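Local structure of uncharacterized protein (Pyrococcus furiosus, 4XLZ) at residues A[105-110]-A[121-126]; A[127-132]-A[173-178]. The protein probably removes an acetyl group from N,N'-diacetylchitobiose, as a metal-binding deacetylase of carbohydrate esterase family 14. All coordinates share one frame; numbering follows the deposited sequence.

From the N terminus, strand 103-109 leads through a loop into helix 118-131, and contact 1 (105-110 with 121-126) closes this short connection by folding the helix back against the strand, an outermost one of the five-stranded parallel sheet within the chain. Contact 2 opens directly afterwards on the last turns of the same helix and closes a longer excursion, through strand 135-139 and helix 149-164, to the short helix 172-176. The two contacts therefore follow in series, without nesting or crossing. Their centres are 13 Å apart, and Ile127 packs on Leu107 where they meet. Helix 118-131 thus joins strand 103-109 to the short helix, and both contacts also touch the second subunit.

Contact 1: residues A[105-110]-A[121-126]; sequences YWLNYR and RKDLVK
Tyr109 reaches across from the end of the strand to Asp123 on the helix, and its hydroxyl OH donates a hydrogen bond to OD2 of the carboxylate that is very short at 2.5 Å. OD2 lies at the edge of the phenol, in the plane of the ring, and is also 3.1 Å from Tyr109 CE2; the carboxylate itself is turned 37° from that ring. Beside this polar pair, Leu107 and Asp123 lie alongside each other, pointing in opposite directions, with Leu107 CD1 4.1 Å from Asp123 CB, and the same methyl meets Leu124 CD2 at 4.2 Å. The segments run nearly antiparallel, at 174°, with axes 10.6 Å apart: helix 118-131 is the connecting helix of the beta-alpha-beta crossover from strand 103-109 to strand 135-139 in the parallel sheet. In Asp123, CG stands anti to the carbonyl carbon (chi1 -76°), which turns the carboxylate toward the phenol. Further out, Leu114 and Pro115 of the connecting loop, with Glu119 and Val120, pack on Tyr109, while Met67 of strand 61-68 touches both leucines. From the second subunit, Lys122 of that chain packs on Tyr109, and its NZ lies at long, weak ion-pair range of Asp123 OD1.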
loop_
_atom_site.group_PDB
_atom_site.type_symbol
_atom_site.label_atom_id
_atom_site.label_comp_id
_atom_site.label_asym_id
_atom_site.label_seq_id
_atom_site.Cartn_x
_atom_site.Cartn_y
_atom_site.Cartn_z
ATOM N N TYR A 105 12.923 -23.461 4.992
ATOM C CA TYR A 105 11.585 -22.860 4.770
ATOM C C TYR A 105 11.653 -21.838 3.641
ATOM O O TYR A 105 12.562 -20.963 3.720
ATOM C CB TYR A 105 11.136 -22.087 6.012
ATOM C CG TYR A 105 10.816 -22.951 7.200
ATOM C CD1 TYR A 105 11.820 -23.393 8.114
ATOM C CD2 TYR A 105 9.477 -23.259 7.480
ATOM C CE1 TYR A 105 11.442 -24.158 9.240
ATOM C CE2 TYR A 105 9.134 -24.029 8.580
ATOM C CZ TYR A 105 10.098 -24.432 9.438
ATOM O OH TYR A 105 9.736 -25.173 10.590
ATOM N N TRP A 106 10.821 -21.951 2.691
ATOM C CA TRP A 106 10.802 -21.062 1.516
ATOM C C TRP A 106 9.649 -20.119 1.666
ATOM O O TRP A 106 8.462 -20.529 1.624
ATOM C CB TRP A 106 10.571 -21.859 0.217
ATOM C CG TRP A 106 11.691 -22.881 -0.055
ATOM C CD1 TRP A 106 11.661 -24.221 0.277
ATOM C CD2 TRP A 106 12.914 -22.615 -0.671
ATOM N NE1 TRP A 106 12.869 -24.826 -0.259
ATOM C CE2 TRP A 106 13.614 -23.818 -0.774
ATOM C CE3 TRP A 106 13.466 -21.446 -1.187
ATOM C CZ2 TRP A 106 14.882 -23.903 -1.420
ATOM C CZ3 TRP A 106 14.745 -21.473 -1.842
ATOM C CH2 TRP A 106 15.402 -22.732 -1.921
ATOM N N LEU A 107 9.896 -18.847 1.897
ATOM C CA LEU A 107 8.716 -17.909 2.018
ATOM C C LEU A 107 8.139 -17.591 0.705
ATOM O O LEU A 107 6.965 -17.141 0.635
ATOM C CB LEU A 107 9.173 -16.575 2.669
ATOM C CG LEU A 107 9.727 -16.719 4.076
ATOM C CD1 LEU A 107 9.743 -15.296 4.702
ATOM C CD2 LEU A 107 8.925 -17.637 5.051
ATOM N N ASN A 108 8.907 -17.738 -0.426
ATOM C CA ASN A 108 8.433 -17.586 -1.786
ATOM C C ASN A 108 7.964 -16.174 -2.208
ATOM O O ASN A 108 7.337 -16.060 -3.201
ATOM C CB ASN A 108 7.265 -18.605 -2.131
ATOM C CG ASN A 108 7.771 -20.110 -2.168
ATOM O OD1 ASN A 108 7.195 -20.963 -1.494
ATOM N ND2 ASN A 108 8.659 -20.317 -2.876
ATOM N N TYR A 109 8.434 -15.198 -1.473
ATOM C CA TYR A 109 8.211 -13.828 -2.053
ATOM C C TYR A 109 9.055 -13.698 -3.352
ATOM O O TYR A 109 10.135 -14.338 -3.456
ATOM C CB TYR A 109 8.607 -12.702 -1.010
ATOM C CG TYR A 109 7.612 -12.744 0.158
ATOM C CD1 TYR A 109 6.378 -12.142 -0.019
ATOM C CD2 TYR A 109 7.974 -13.311 1.347
ATOM C CE1 TYR A 109 5.406 -12.191 0.990
ATOM C CE2 TYR A 109 7.019 -13.319 2.448
ATOM C CZ TYR A 109 5.771 -12.810 2.178
ATOM O OH TYR A 109 4.848 -12.943 3.218
ATOM N N ARG A 110 8.551 -12.967 -4.313
ATOM C CA ARG A 110 9.307 -12.911 -5.561
ATOM C C ARG A 110 10.558 -12.034 -5.352
ATOM O O ARG A 110 10.562 -10.960 -4.777
ATOM C CB ARG A 110 8.475 -12.319 -6.694
ATOM C CG ARG A 110 9.288 -12.405 -8.040
ATOM C CD ARG A 110 8.346 -12.012 -9.247
ATOM N NE ARG A 110 7.310 -13.115 -9.414
ATOM C CZ ARG A 110 6.295 -13.016 -10.273
ATOM N NH1 ARG A 110 6.135 -11.907 -11.002
ATOM N NH2 ARG A 110 5.415 -14.004 -10.383
ATOM N N ARG A 121 6.998 -9.990 8.701
ATOM C CA ARG A 121 7.401 -10.277 10.088
ATOM C C ARG A 121 6.607 -11.420 10.568
ATOM O O ARG A 121 7.169 -12.266 11.364
ATOM C CB ARG A 121 7.136 -9.044 11.004
ATOM C CG ARG A 121 8.027 -7.790 10.579
ATOM C CD ARG A 121 7.843 -6.748 11.728
ATOM N NE ARG A 121 8.480 -5.505 11.265
ATOM C CZ ARG A 121 7.880 -4.592 10.480
ATOM N NH1 ARG A 121 6.559 -4.499 10.376
ATOM N NH2 ARG A 121 8.694 -3.720 9.875
ATOM N N LYS A 122 5.281 -11.451 10.367
ATOM C CA LYS A 122 4.489 -12.582 10.899
ATOM C C LYS A 122 5.006 -13.896 10.343
ATOM O O LYS A 122 5.002 -14.911 11.081
ATOM C CB LYS A 122 3.008 -12.419 10.499
ATOM C CG LYS A 122 2.375 -11.299 11.314
ATOM C CD LYS A 122 0.911 -11.246 10.802
ATOM C CE LYS A 122 0.181 -10.261 11.645
ATOM N NZ LYS A 122 -1.209 -10.146 10.868
ATOM N N ASP A 123 5.438 -13.990 9.077
ATOM C CA ASP A 123 5.957 -15.298 8.563
ATOM C C ASP A 123 7.214 -15.705 9.397
ATOM O O ASP A 123 7.404 -16.864 9.829
ATOM C CB ASP A 123 6.466 -15.098 7.137
ATOM C CG ASP A 123 5.399 -14.996 6.153
ATOM O OD1 ASP A 123 4.229 -15.488 6.405
ATOM O OD2 ASP A 123 5.708 -14.360 5.087
ATOM N N LEU A 124 8.143 -14.744 9.636
ATOM C CA LEU A 124 9.370 -15.023 10.395
ATOM C C LEU A 124 9.022 -15.411 11.803
ATOM O O LEU A 124 9.585 -16.330 12.374
ATOM C CB LEU A 124 10.359 -13.846 10.369
ATOM C CG LEU A 124 10.867 -13.589 8.949
ATOM C CD1 LEU A 124 11.857 -12.385 9.093
ATOM C CD2 LEU A 124 11.663 -14.794 8.376
ATOM N N VAL A 125 8.126 -14.644 12.481
ATOM C CA VAL A 125 7.758 -14.919 13.892
ATOM C C VAL A 125 7.055 -16.305 13.928
ATOM O O VAL A 125 7.371 -16.998 14.940
ATOM C CB VAL A 125 6.837 -13.833 14.328
ATOM C CG1 VAL A 125 6.132 -14.202 15.677
ATOM C CG2 VAL A 125 7.644 -12.519 14.550
ATOM N N LYS A 126 6.269 -16.708 12.967
ATOM C CA LYS A 126 5.609 -18.061 13.063
ATOM C C LYS A 126 6.702 -19.128 13.064
ATOM O O LYS A 126 6.684 -20.074 13.867
ATOM C CB LYS A 126 4.779 -18.231 11.766
ATOM C CG LYS A 126 3.995 -19.547 11.799
ATOM C CD LYS A 126 2.662 -19.525 10.839
ATOM C CE LYS A 126 3.053 -19.495 9.503
ATOM N NZ LYS A 126 1.682 -19.134 8.780
#

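Contact 2: residues A[127-132]-A[173-178]; sequences IIRKEK and IDIDIG
Arg129 and Asp174 form a salt bridge between helix 118-131 and the short helix 172-176: NH2 of the guanidinium donates to OD1 of the carboxylate over 2.9 Å. The bond is bent, with an N-H...O angle of 144°, and OD1 is approached on its anti side, 20° out of the carboxylate plane. The two flat groups stand 80° apart, and a single nitrogen and a single oxygen carry the bridge. The arginine chain is extended from CG to NE, which sends the guanidinium out from its helix toward the neighbouring one and lays CD alongside the same oxygen, 3.5 Å from OD1 of Asp174.

The remaining polar contacts of Arg129 go to carbonyls of the loop between helix 149-164 and helix 172-176: NE to Ser165 O, NH1 to Phe170 O, and NH2 also to Ser171 O. Asp174 is engaged twice as well, since its OD2 pairs with Lys126 of the second subunit. Apolar packing comes over one face of the guanidinium, where the CD1 methyl of Ile175 sits 3.5 Å above the plane, displaced toward the rim and 3.6 Å from Arg129 CZ. The short helix ends just beyond Ile175 in a Schellman motif, with Gly178 at positive phi as its C-prime residue and its N bonded to Ile175 O at 3.1 Å.

Three main-chain carbonyls and a carboxylate thus hold this buried guanidinium and fix its rotation, tying the loop between helices 149-164 and 172-176, and the short helix itself, to helix 118-131. With Arg129 on one oxygen and a lysine of another chain on the other, Asp174 would be expected to stay ionised, and it couples this intrachain contact to the subunit interface.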
loop_
_atom_site.group_PDB
_atom_site.type_symbol
_atom_site.label_atom_id
_atom_site.label_comp_id
_atom_site.label_asym_id
_atom_site.label_seq_id
_atom_site.Cartn_x
_atom_site.Cartn_y
_atom_site.Cartn_z
ATOM N N ILE A 127 7.729 -18.986 12.214
ATOM C CA ILE A 127 8.780 -20.040 12.167
ATOM C C ILE A 127 9.615 -19.951 13.347
ATOM O O ILE A 127 10.034 -21.022 13.934
ATOM C CB ILE A 127 9.621 -19.785 10.904
ATOM C CG1 ILE A 127 8.759 -20.032 9.648
ATOM C CG2 ILE A 127 10.825 -20.824 10.886
ATOM C CD1 ILE A 127 9.357 -19.471 8.302
ATOM N N ILE A 128 10.020 -18.791 13.898
ATOM C CA ILE A 128 10.788 -18.695 15.085
ATOM C C ILE A 128 10.035 -19.342 16.261
ATOM O O ILE A 128 10.704 -19.979 17.066
ATOM C CB ILE A 128 11.171 -17.173 15.369
ATOM C CG1 ILE A 128 12.158 -16.753 14.230
ATOM C CG2 ILE A 128 11.813 -16.979 16.750
ATOM C CD1 ILE A 128 12.403 -15.205 14.271
ATOM N N ARG A 129 8.750 -19.029 16.354
ATOM C CA ARG A 129 8.027 -19.590 17.502
ATOM C C ARG A 129 7.875 -21.071 17.288
ATOM O O ARG A 129 7.913 -21.786 18.358
ATOM C CB ARG A 129 6.680 -18.941 17.625
ATOM C CG ARG A 129 6.779 -17.491 18.115
ATOM C CD ARG A 129 5.339 -16.893 18.022
ATOM N NE ARG A 129 5.417 -15.503 18.645
ATOM C CZ ARG A 129 4.432 -14.564 18.523
ATOM N NH1 ARG A 129 4.560 -13.423 19.211
ATOM N NH2 ARG A 129 3.395 -14.792 17.692
ATOM N N LYS A 130 7.728 -21.587 16.103
ATOM C CA LYS A 130 7.623 -23.096 15.917
ATOM C C LYS A 130 8.964 -23.748 16.254
ATOM O O LYS A 130 9.012 -24.766 16.993
ATOM C CB LYS A 130 7.258 -23.367 14.496
ATOM C CG LYS A 130 7.228 -24.890 14.175
ATOM C CD LYS A 130 6.099 -25.647 14.783
ATOM C CE LYS A 130 6.364 -27.237 14.432
ATOM N NZ LYS A 130 5.059 -27.873 14.889
ATOM N N GLU A 131 10.072 -23.180 15.753
ATOM C CA GLU A 131 11.339 -23.897 15.850
ATOM C C GLU A 131 12.051 -23.588 17.122
ATOM O O GLU A 131 12.963 -24.401 17.539
ATOM C CB GLU A 131 12.220 -23.533 14.607
ATOM C CG GLU A 131 11.745 -24.109 13.317
ATOM C CD GLU A 131 11.976 -25.637 13.131
ATOM O OE1 GLU A 131 11.534 -26.099 12.113
ATOM O OE2 GLU A 131 12.597 -26.225 14.082
ATOM N N LYS A 132 11.818 -22.474 17.814
ATOM C CA LYS A 132 12.485 -22.068 19.057
ATOM C C LYS A 132 14.014 -22.070 18.939
ATOM O O LYS A 132 14.739 -22.784 19.709
ATOM C CB LYS A 132 12.023 -23.040 20.196
ATOM C CG LYS A 132 10.563 -22.791 20.470
ATOM C CD LYS A 132 10.065 -23.679 21.670
ATOM C CE LYS A 132 8.745 -23.168 22.405
ATOM N NZ LYS A 132 8.713 -21.675 23.047
ATOM N N ILE A 173 -2.637 -14.687 16.785
ATOM C CA ILE A 173 -3.319 -15.954 16.464
ATOM C C ILE A 173 -2.293 -17.097 16.656
ATOM O O ILE A 173 -2.685 -18.240 16.943
ATOM C CB ILE A 173 -3.875 -15.925 15.060
ATOM C CG1 ILE A 173 -4.881 -14.797 14.979
ATOM C CG2 ILE A 173 -4.704 -17.222 14.782
ATOM C CD1 ILE A 173 -5.995 -14.743 16.096
ATOM N N ASP A 174 -0.972 -16.854 16.544
ATOM C CA ASP A 174 0.020 -17.913 16.831
ATOM C C ASP A 174 -0.197 -18.433 18.236
ATOM O O ASP A 174 -0.203 -19.632 18.364
ATOM C CB ASP A 174 1.436 -17.242 16.767
ATOM C CG ASP A 174 1.973 -17.071 15.393
ATOM O OD1 ASP A 174 3.092 -16.410 15.320
ATOM O OD2 ASP A 174 1.363 -17.553 14.378
ATOM N N ILE A 175 -0.346 -17.563 19.219
ATOM C CA ILE A 175 -0.419 -17.972 20.619
ATOM C C ILE A 175 -1.737 -18.704 20.724
ATOM O O ILE A 175 -1.799 -19.807 21.342
ATOM C CB ILE A 175 -0.490 -16.717 21.480
ATOM C CG1 ILE A 175 0.877 -16.155 21.890
ATOM C CG2 ILE A 175 -1.038 -17.005 22.885
ATOM C CD1 ILE A 175 1.902 -15.867 20.750
ATOM N N ASP A 176 -2.787 -18.251 20.003
ATOM C CA ASP A 176 -4.083 -18.969 20.094
ATOM C C ASP A 176 -4.088 -20.360 19.528
ATOM O O ASP A 176 -4.974 -21.170 19.892
ATOM C CB ASP A 176 -5.214 -18.200 19.365
ATOM C CG ASP A 176 -5.422 -16.800 19.937
ATOM O OD1 ASP A 176 -5.816 -15.913 19.201
ATOM O OD2 ASP A 176 -5.089 -16.513 21.099
ATOM N N ILE A 177 -3.210 -20.684 18.585
ATOM C CA ILE A 177 -3.131 -22.042 18.002
ATOM C C ILE A 177 -1.993 -22.825 18.594
ATOM O O ILE A 177 -1.740 -23.931 18.102
ATOM C CB ILE A 177 -3.017 -22.083 16.509
ATOM C CG1 ILE A 177 -1.723 -21.371 15.960
ATOM C CG2 ILE A 177 -4.206 -21.280 15.867
ATOM C CD1 ILE A 177 -1.268 -21.892 14.602
ATOM N N GLY A 178 -1.338 -22.325 19.631
ATOM C CA GLY A 178 -0.381 -23.109 20.431
ATOM C C GLY A 178 1.086 -22.842 20.136
ATOM O O GLY A 178 2.025 -23.523 20.667
#